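Local coordinates for protein ATP-dependent DNA helicase (Mycobacterium smegmatis, PDB 5V9X) that couples ATP hydrolysis to 3'-to-5' tracking along single-stranded DNA and unwinds RNA:DNA hybrids, at residues 463-468 with 505-510; 778-783 with 810-815; 646-651 with 660-665. All blocks are in the same frame, centred on the assembly; numbering follows the deposited sequence.

Contact 1 (463-468 with 505-510)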
# COMPACT_ATOMS: atom_id res chain seq x y z
N VAL A 463 14.73 -5.78 8.17
CA VAL A 463 15.18 -4.66 7.35
C VAL A 463 16.57 -4.21 7.78
O VAL A 463 17.42 -3.88 6.94
CB VAL A 463 14.16 -3.51 7.42
CG1 VAL A 463 14.73 -2.24 6.81
CG2 VAL A 463 12.87 -3.90 6.72
N LEU A 464 16.82 -4.18 9.09
CA LEU A 464 18.15 -3.84 9.60
C LEU A 464 19.20 -4.83 9.11
O LEU A 464 20.27 -4.43 8.63
CB LEU A 464 18.12 -3.79 11.12
CG LEU A 464 19.47 -3.72 11.84
CD1 LEU A 464 20.18 -2.40 11.55
CD2 LEU A 464 19.30 -3.92 13.34
N ALA A 465 18.91 -6.13 9.23
CA ALA A 465 19.87 -7.15 8.83
C ALA A 465 20.26 -7.01 7.36
O ALA A 465 21.43 -7.17 7.00
CB ALA A 465 19.30 -8.54 9.11
N GLN A 466 19.29 -6.70 6.50
CA GLN A 466 19.58 -6.55 5.08
C GLN A 466 20.52 -5.38 4.84
O GLN A 466 21.53 -5.51 4.13
CB GLN A 466 18.28 -6.38 4.29
CG GLN A 466 18.50 -6.17 2.80
CD GLN A 466 17.20 -6.05 2.03
OE1 GLN A 466 17.06 -5.19 1.15
NE2 GLN A 466 16.24 -6.92 2.34
N HIS A 467 20.21 -4.21 5.42
CA HIS A 467 21.09 -3.06 5.28
C HIS A 467 22.46 -3.35 5.88
O HIS A 467 23.48 -2.88 5.36
CB HIS A 467 20.47 -1.83 5.94
CG HIS A 467 19.54 -1.07 5.04
ND1 HIS A 467 19.94 0.05 4.34
CD2 HIS A 467 18.24 -1.26 4.73
CE1 HIS A 467 18.92 0.51 3.64
NE2 HIS A 467 17.87 -0.27 3.86
N THR A 468 22.50 -4.12 6.97
CA THR A 468 23.77 -4.41 7.63
C THR A 468 24.71 -5.18 6.70
O THR A 468 25.92 -4.94 6.69
CB THR A 468 23.53 -5.20 8.92
OG1 THR A 468 22.69 -4.44 9.79
CG2 THR A 468 24.85 -5.48 9.62
N ASP A 505 24.91 -10.86 15.55
CA ASP A 505 25.32 -12.22 15.86
C ASP A 505 24.77 -13.21 14.84
O ASP A 505 25.50 -14.07 14.33
CB ASP A 505 24.84 -12.61 17.26
CG ASP A 505 25.41 -11.71 18.33
OD1 ASP A 505 26.47 -11.10 18.09
OD2 ASP A 505 24.79 -11.62 19.42
N LEU A 506 23.48 -13.09 14.53
CA LEU A 506 22.85 -13.99 13.57
C LEU A 506 23.51 -13.87 12.20
O LEU A 506 23.76 -14.88 11.53
CB LEU A 506 21.36 -13.70 13.49
CG LEU A 506 20.49 -14.59 12.61
CD1 LEU A 506 20.84 -16.05 12.82
CD2 LEU A 506 19.03 -14.34 12.94
N LEU A 507 23.80 -12.64 11.77
CA LEU A 507 24.48 -12.43 10.50
C LEU A 507 25.92 -12.93 10.52
O LEU A 507 26.50 -13.16 9.46
CB LEU A 507 24.46 -10.95 10.13
CG LEU A 507 23.11 -10.36 9.73
CD1 LEU A 507 23.22 -8.85 9.55
CD2 LEU A 507 22.61 -11.01 8.45
N SER A 508 26.51 -13.11 11.71
CA SER A 508 27.91 -13.50 11.83
C SER A 508 28.05 -14.91 12.40
O SER A 508 28.46 -15.82 11.69
CB SER A 508 28.66 -12.48 12.69
OG SER A 508 30.02 -12.85 12.83
N GLY A 509 27.72 -15.11 13.68
CA GLY A 509 27.93 -16.41 14.30
C GLY A 509 26.83 -16.85 15.25
O GLY A 509 26.40 -16.09 16.11
N LYS A 510 26.40 -18.10 15.09
CA LYS A 510 25.35 -18.67 15.94
C LYS A 510 25.73 -20.06 16.42
O LYS A 510 25.59 -21.05 15.70
CB LYS A 510 24.02 -18.72 15.18
CG LYS A 510 22.89 -19.43 15.92
CD LYS A 510 22.19 -18.51 16.90
CE LYS A 510 21.11 -19.26 17.66
NZ LYS A 510 20.25 -18.34 18.46

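Contact 2 (778-783 with 810-815)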
# COMPACT_ATOMS: atom_id res chain seq x y z
N SER A 778 4.13 -17.94 7.24
CA SER A 778 4.39 -17.13 6.05
C SER A 778 5.30 -15.95 6.37
O SER A 778 6.27 -15.69 5.66
CB SER A 778 3.08 -16.65 5.44
OG SER A 778 2.33 -17.73 4.92
N ARG A 779 4.99 -15.22 7.44
CA ARG A 779 5.77 -14.04 7.77
C ARG A 779 7.15 -14.40 8.32
O ARG A 779 8.06 -13.57 8.25
CB ARG A 779 5.01 -13.16 8.76
CG ARG A 779 3.67 -12.65 8.22
CD ARG A 779 3.85 -11.90 6.91
NE ARG A 779 2.57 -11.60 6.26
CZ ARG A 779 1.97 -10.42 6.31
NH1 ARG A 779 2.52 -9.41 6.97
NH2 ARG A 779 0.81 -10.24 5.68
N PHE A 780 7.33 -15.61 8.85
CA PHE A 780 8.68 -16.06 9.18
C PHE A 780 9.50 -16.31 7.92
O PHE A 780 10.71 -16.04 7.90
CB PHE A 780 8.63 -17.32 10.04
CG PHE A 780 9.99 -17.85 10.44
CD1 PHE A 780 10.59 -17.43 11.61
CD2 PHE A 780 10.65 -18.76 9.63
CE1 PHE A 780 11.84 -17.91 11.97
CE2 PHE A 780 11.90 -19.24 9.99
CZ PHE A 780 12.50 -18.82 11.16
N ARG A 781 8.87 -16.82 6.87
CA ARG A 781 9.57 -17.03 5.61
C ARG A 781 9.97 -15.71 4.98
O ARG A 781 11.13 -15.51 4.59
CB ARG A 781 8.70 -17.84 4.65
CG ARG A 781 9.24 -17.88 3.23
CD ARG A 781 8.25 -18.50 2.26
NE ARG A 781 6.95 -17.83 2.28
CZ ARG A 781 6.70 -16.67 1.69
NH1 ARG A 781 7.65 -16.03 1.03
NH2 ARG A 781 5.48 -16.13 1.76
N GLU A 782 9.02 -14.78 4.85
CA GLU A 782 9.32 -13.47 4.26
C GLU A 782 10.39 -12.74 5.07
O GLU A 782 11.24 -12.05 4.50
CB GLU A 782 8.05 -12.63 4.17
CG GLU A 782 6.95 -13.23 3.29
CD GLU A 782 5.66 -12.41 3.33
OE1 GLU A 782 5.62 -11.41 4.07
OE2 GLU A 782 4.70 -12.78 2.62
N CYS A 783 10.36 -12.88 6.40
CA CYS A 783 11.37 -12.23 7.23
C CYS A 783 12.74 -12.86 7.04
O CYS A 783 13.74 -12.15 6.87
CB CYS A 783 10.95 -12.29 8.70
SG CYS A 783 9.71 -11.06 9.19
N GLN A 810 12.19 -25.59 7.17
CA GLN A 810 13.23 -26.40 7.80
C GLN A 810 14.07 -25.58 8.77
O GLN A 810 14.66 -26.16 9.69
CB GLN A 810 14.11 -27.04 6.73
CG GLN A 810 13.51 -28.31 6.12
CD GLN A 810 14.05 -28.64 4.75
OE1 GLN A 810 14.84 -27.88 4.18
NE2 GLN A 810 13.63 -29.78 4.21
N LEU A 811 14.13 -24.26 8.60
CA LEU A 811 14.83 -23.42 9.57
C LEU A 811 13.96 -23.13 10.78
O LEU A 811 14.47 -23.10 11.91
CB LEU A 811 15.29 -22.12 8.90
CG LEU A 811 15.84 -21.00 9.79
CD1 LEU A 811 16.99 -21.50 10.66
CD2 LEU A 811 16.28 -19.81 8.95
N LEU A 812 12.66 -22.91 10.58
CA LEU A 812 11.78 -22.57 11.69
C LEU A 812 11.68 -23.73 12.68
O LEU A 812 11.65 -23.50 13.90
CB LEU A 812 10.39 -22.20 11.18
CG LEU A 812 9.37 -21.89 12.28
CD1 LEU A 812 9.83 -20.73 13.14
CD2 LEU A 812 8.00 -21.61 11.68
N ASP A 813 11.63 -24.97 12.18
CA ASP A 813 11.60 -26.13 13.07
C ASP A 813 12.80 -26.17 14.00
O ASP A 813 12.73 -26.79 15.07
CB ASP A 813 11.52 -27.42 12.26
CG ASP A 813 10.19 -27.58 11.54
OD1 ASP A 813 9.34 -26.67 11.64
OD2 ASP A 813 10.00 -28.62 10.86
N ILE A 814 13.90 -25.52 13.63
CA ILE A 814 15.04 -25.39 14.52
C ILE A 814 14.98 -24.10 15.33
O ILE A 814 15.45 -24.07 16.47
CB ILE A 814 16.35 -25.47 13.71
CG1 ILE A 814 16.35 -26.72 12.82
CG2 ILE A 814 17.56 -25.46 14.62
CD1 ILE A 814 16.18 -28.01 13.59
N ALA A 815 14.39 -23.04 14.77
CA ALA A 815 14.34 -21.76 15.47
C ALA A 815 13.28 -21.73 16.56
O ALA A 815 13.41 -20.98 17.53
CB ALA A 815 14.11 -20.62 14.48

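Contact 3 (646-651 with 660-665)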
# COMPACT_ATOMS: atom_id res chain seq x y z
N LYS A 646 -37.36 8.17 2.03
CA LYS A 646 -37.05 9.57 1.75
C LYS A 646 -35.64 9.91 2.22
O LYS A 646 -34.76 10.19 1.40
CB LYS A 646 -38.08 10.49 2.40
CG LYS A 646 -39.53 10.15 2.06
CD LYS A 646 -39.72 9.94 0.57
CE LYS A 646 -40.10 8.50 0.25
NZ LYS A 646 -39.98 8.18 -1.20
N ALA A 647 -35.42 9.91 3.54
CA ALA A 647 -34.09 10.17 4.08
C ALA A 647 -33.05 9.24 3.48
O ALA A 647 -31.88 9.62 3.32
CB ALA A 647 -34.10 10.05 5.60
N PHE A 648 -33.45 8.01 3.16
CA PHE A 648 -32.55 7.07 2.49
C PHE A 648 -32.10 7.62 1.14
O PHE A 648 -30.90 7.63 0.83
CB PHE A 648 -33.25 5.72 2.33
CG PHE A 648 -32.34 4.60 1.93
CD1 PHE A 648 -31.79 3.77 2.89
CD2 PHE A 648 -32.03 4.38 0.60
CE1 PHE A 648 -30.95 2.73 2.54
CE2 PHE A 648 -31.19 3.34 0.24
CZ PHE A 648 -30.65 2.52 1.21
N ASP A 649 -33.06 8.08 0.32
CA ASP A 649 -32.71 8.58 -1.00
C ASP A 649 -31.85 9.84 -0.91
O ASP A 649 -30.90 10.00 -1.68
CB ASP A 649 -33.99 8.86 -1.80
CG ASP A 649 -34.72 7.60 -2.20
OD1 ASP A 649 -34.20 6.50 -1.92
OD2 ASP A 649 -35.82 7.70 -2.78
N LYS A 650 -32.17 10.74 0.02
CA LYS A 650 -31.33 11.92 0.22
C LYS A 650 -29.90 11.52 0.56
O LYS A 650 -28.94 12.08 0.02
CB LYS A 650 -31.90 12.80 1.34
CG LYS A 650 -33.40 13.02 1.33
CD LYS A 650 -33.84 13.61 2.66
CE LYS A 650 -35.31 13.37 2.94
NZ LYS A 650 -35.59 13.34 4.40
N ARG A 651 -29.75 10.55 1.47
CA ARG A 651 -28.42 10.14 1.91
C ARG A 651 -27.61 9.56 0.76
O ARG A 651 -26.41 9.84 0.64
CB ARG A 651 -28.55 9.12 3.04
CG ARG A 651 -27.24 8.68 3.65
CD ARG A 651 -26.73 9.70 4.65
NE ARG A 651 -26.13 9.05 5.80
CZ ARG A 651 -24.84 8.71 5.88
NH1 ARG A 651 -24.02 8.98 4.88
NH2 ARG A 651 -24.39 8.11 6.97
N TYR A 660 -28.89 1.95 -10.35
CA TYR A 660 -29.78 1.30 -9.39
C TYR A 660 -29.09 1.11 -8.05
O TYR A 660 -29.40 0.17 -7.31
CB TYR A 660 -30.28 -0.04 -9.93
CG TYR A 660 -31.01 0.05 -11.25
CD1 TYR A 660 -32.27 0.62 -11.33
CD2 TYR A 660 -30.44 -0.47 -12.41
CE1 TYR A 660 -32.94 0.70 -12.54
CE2 TYR A 660 -31.11 -0.40 -13.62
CZ TYR A 660 -32.36 0.18 -13.68
OH TYR A 660 -33.02 0.25 -14.88
N ALA A 661 -28.13 1.98 -7.73
CA ALA A 661 -27.38 1.83 -6.49
C ALA A 661 -28.26 2.04 -5.26
O ALA A 661 -28.04 1.40 -4.23
CB ALA A 661 -26.20 2.80 -6.47
N THR A 662 -29.26 2.92 -5.35
CA THR A 662 -30.16 3.12 -4.22
C THR A 662 -31.09 1.92 -4.02
O THR A 662 -31.30 1.48 -2.89
CB THR A 662 -30.99 4.40 -4.41
OG1 THR A 662 -30.11 5.53 -4.51
CG2 THR A 662 -31.93 4.60 -3.24
N ASP A 663 -31.65 1.40 -5.12
CA ASP A 663 -32.54 0.25 -5.01
C ASP A 663 -31.83 -0.95 -4.39
O ASP A 663 -32.38 -1.62 -3.51
CB ASP A 663 -33.09 -0.12 -6.39
CG ASP A 663 -34.17 0.84 -6.87
OD1 ASP A 663 -35.03 1.23 -6.05
OD2 ASP A 663 -34.14 1.21 -8.06
N ASN A 664 -30.61 -1.23 -4.84
CA ASN A 664 -29.92 -2.44 -4.40
C ASN A 664 -29.42 -2.34 -2.97
O ASN A 664 -29.40 -3.35 -2.25
CB ASN A 664 -28.77 -2.75 -5.35
CG ASN A 664 -29.23 -3.32 -6.67
OD1 ASN A 664 -29.43 -4.52 -6.80
ND2 ASN A 664 -29.42 -2.45 -7.65
N LEU A 665 -28.99 -1.15 -2.54
CA LEU A 665 -28.59 -0.98 -1.15
C LEU A 665 -29.78 -1.14 -0.22
O LEU A 665 -29.70 -1.84 0.80
CB LEU A 665 -27.93 0.38 -0.95
CG LEU A 665 -27.61 0.72 0.51
CD1 LEU A 665 -26.61 -0.28 1.08
CD2 LEU A 665 -27.09 2.14 0.63

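Contact 1 (463-468 with 505-510)
Leu-507 pushes its forked end against Ala-465 and Thr-468, and every close approach between 463-468 and 505-510 involves this one side chain. The two segments belong to helices 461-471 and 497-508, which together with helix 479-488 and strands 523-526 and 531-534 are consistent with the winged-helix domain assigned to this region. The backbones come nearest at the same place, with the CA atoms of Ala-465 and Leu-507 7.2 Å apart.

CD1 of Leu-507 does most of the touching. It settles 3.5 Å from Ala-465 O and 4.0 Å from Ala-465 CB, and also meets Thr-468 CB at 3.7 Å, so it bridges successive turns of the facing helix. Across these two segments CD2 adds a looser approach, 4.2 Å from Ala-465 CB. The torsion explains this reach: with chi1 at -70°, CG stands anti to the carbonyl carbon and the fork is carried out toward helix 461-471. No hydrogen bond crosses between the segments, and the interface is apolar apart from the carbonyl oxygen beside CD1.

Leu-507 also rests on Leu-789, while its backbone bonds to Arg-522 and Leu-523, tying the end of its helix to the start of the strand pair. On the facing helix, Leu-464 and Ala-465 pack on Thr-503.

Thr-468 presents carbon to the leucine and turns its hydroxyl elsewhere. OG1 donates to Leu-464 O at 2.7 Å from above the carbonyl plane, while the same oxygen accepts Thr-468 N, and Trp-482 NE1 bonds to OG1.

Contact 2 (778-783 with 810-815)
The helical segments 778-783 and 810-815 run almost perpendicular, at 104° between their N-to-C directions with axes 10.7 Å apart at closest approach, and Phe-780 and Leu-812 have the nearest CA atoms. Across this crossing Phe-780 supplies all the contacts from its side, meeting three residues of the other helix.

Leu-812 occupies one face of the ring. Its CD1 lies 3.6 Å from the centroid of the Phe-780 ring and only 10° off the normal, which meets the definition of a CH-pi contact over the ring centre. Leu-812 CB covers the same face nearer the rim, 3.5 Å from Phe-780 CE2. Leu-811 approaches differently: its CG comes in at the edge, near the ring plane, 4.2 Å from Phe-780 CZ. Ala-815, one turn further on, brings CB to 4.1 Å from that same CZ at an oblique angle. CG of Phe-780 is anti to its backbone N (chi1 -180°), a setting that extends the ring far enough to be met by all three.

Both helices fall in the DEAD/H-associated region of this Lhr helicase, and helix 822-835 joins them there by placing Ile-823 and Val-824 against Phe-780. Leu-811 is backed by the loop residues Leu-519 and Leu-790.

Polar side chains of 778-783 make other connections. Glu-782 OE2 pairs with Arg-781 NH2 at 3.5 Å, and a long, charge-only approach links its carboxylate to Arg-779. Beyond the segments, Arg-552 also pairs with Glu-782, Glu-574 with Arg-781 and Glu-830 with Arg-779.

Contact 3 (646-651 with 660-665)
Phe-648 and Thr-662 lie alongside each other, their side chains running past one another in opposite directions between helices whose segments make an angle of 128°. The ring is met mainly at its rim. Thr-662 CG2 sits in the ring plane, 3.8 Å from Phe-648 CE2, and Leu-665 CG also comes close to that plane, 3.6 Å from Phe-648 CZ. CE2 further approaches the backbone oxygen Thr-662 O, obliquely. Phe-648 holds CG anti to the backbone N (chi1 -167°), which carries the far corner of the ring to Leu-665.

Asp-649 crosses Thr-662 at about a right angle. Its CB leaves the backbone without facing the other helix, but the carboxylate returns so that OD1 lies beside Thr-662 CG2. The charge of this oxygen is met by Arg-645 NE. Arg-645 also pairs through NH2 with Asp-663, so one guanidinium joins two acidic residues whose OD1 atoms remain 6.7 Å apart.

At the start of the second helix Tyr-660 occupies the N-cap position. Its O accepts both Asn-664 N and Asn-664 ND2, the latter at 2.6 Å, from opposite faces of the carbonyl plane.

Strand 657-659, between the two helices in sequence, joins strand 256-262 as the outermost strand of a parallel sheet, probably that of the second RecA-like domain; the helix pair packs where a later part of the chain extends that sheet.

Overall arrangement
From the N terminus the contacts follow in the order 1, 3, 2, each closed before the next opens, so none nests or crosses. Contact 1 closes a largely helical loop of 36 residues within the winged-helix region. Contact 3 closes a tight connection of eight residues and holds helices 645-653 and 661-676 together beside the edge strand 657-659. Contact 2 spans 26 residues of the DEAD/H-associated region. Although far apart in sequence, contacts 1 and 2 are neighbours, with nearest atoms about 7 Å apart; Phe-821 touches both Leu-506 and Ala-815, linking the two regions. Contact 3 stands on the opposite side of the chain's centre, its centre about 57 Å from that of contact 1.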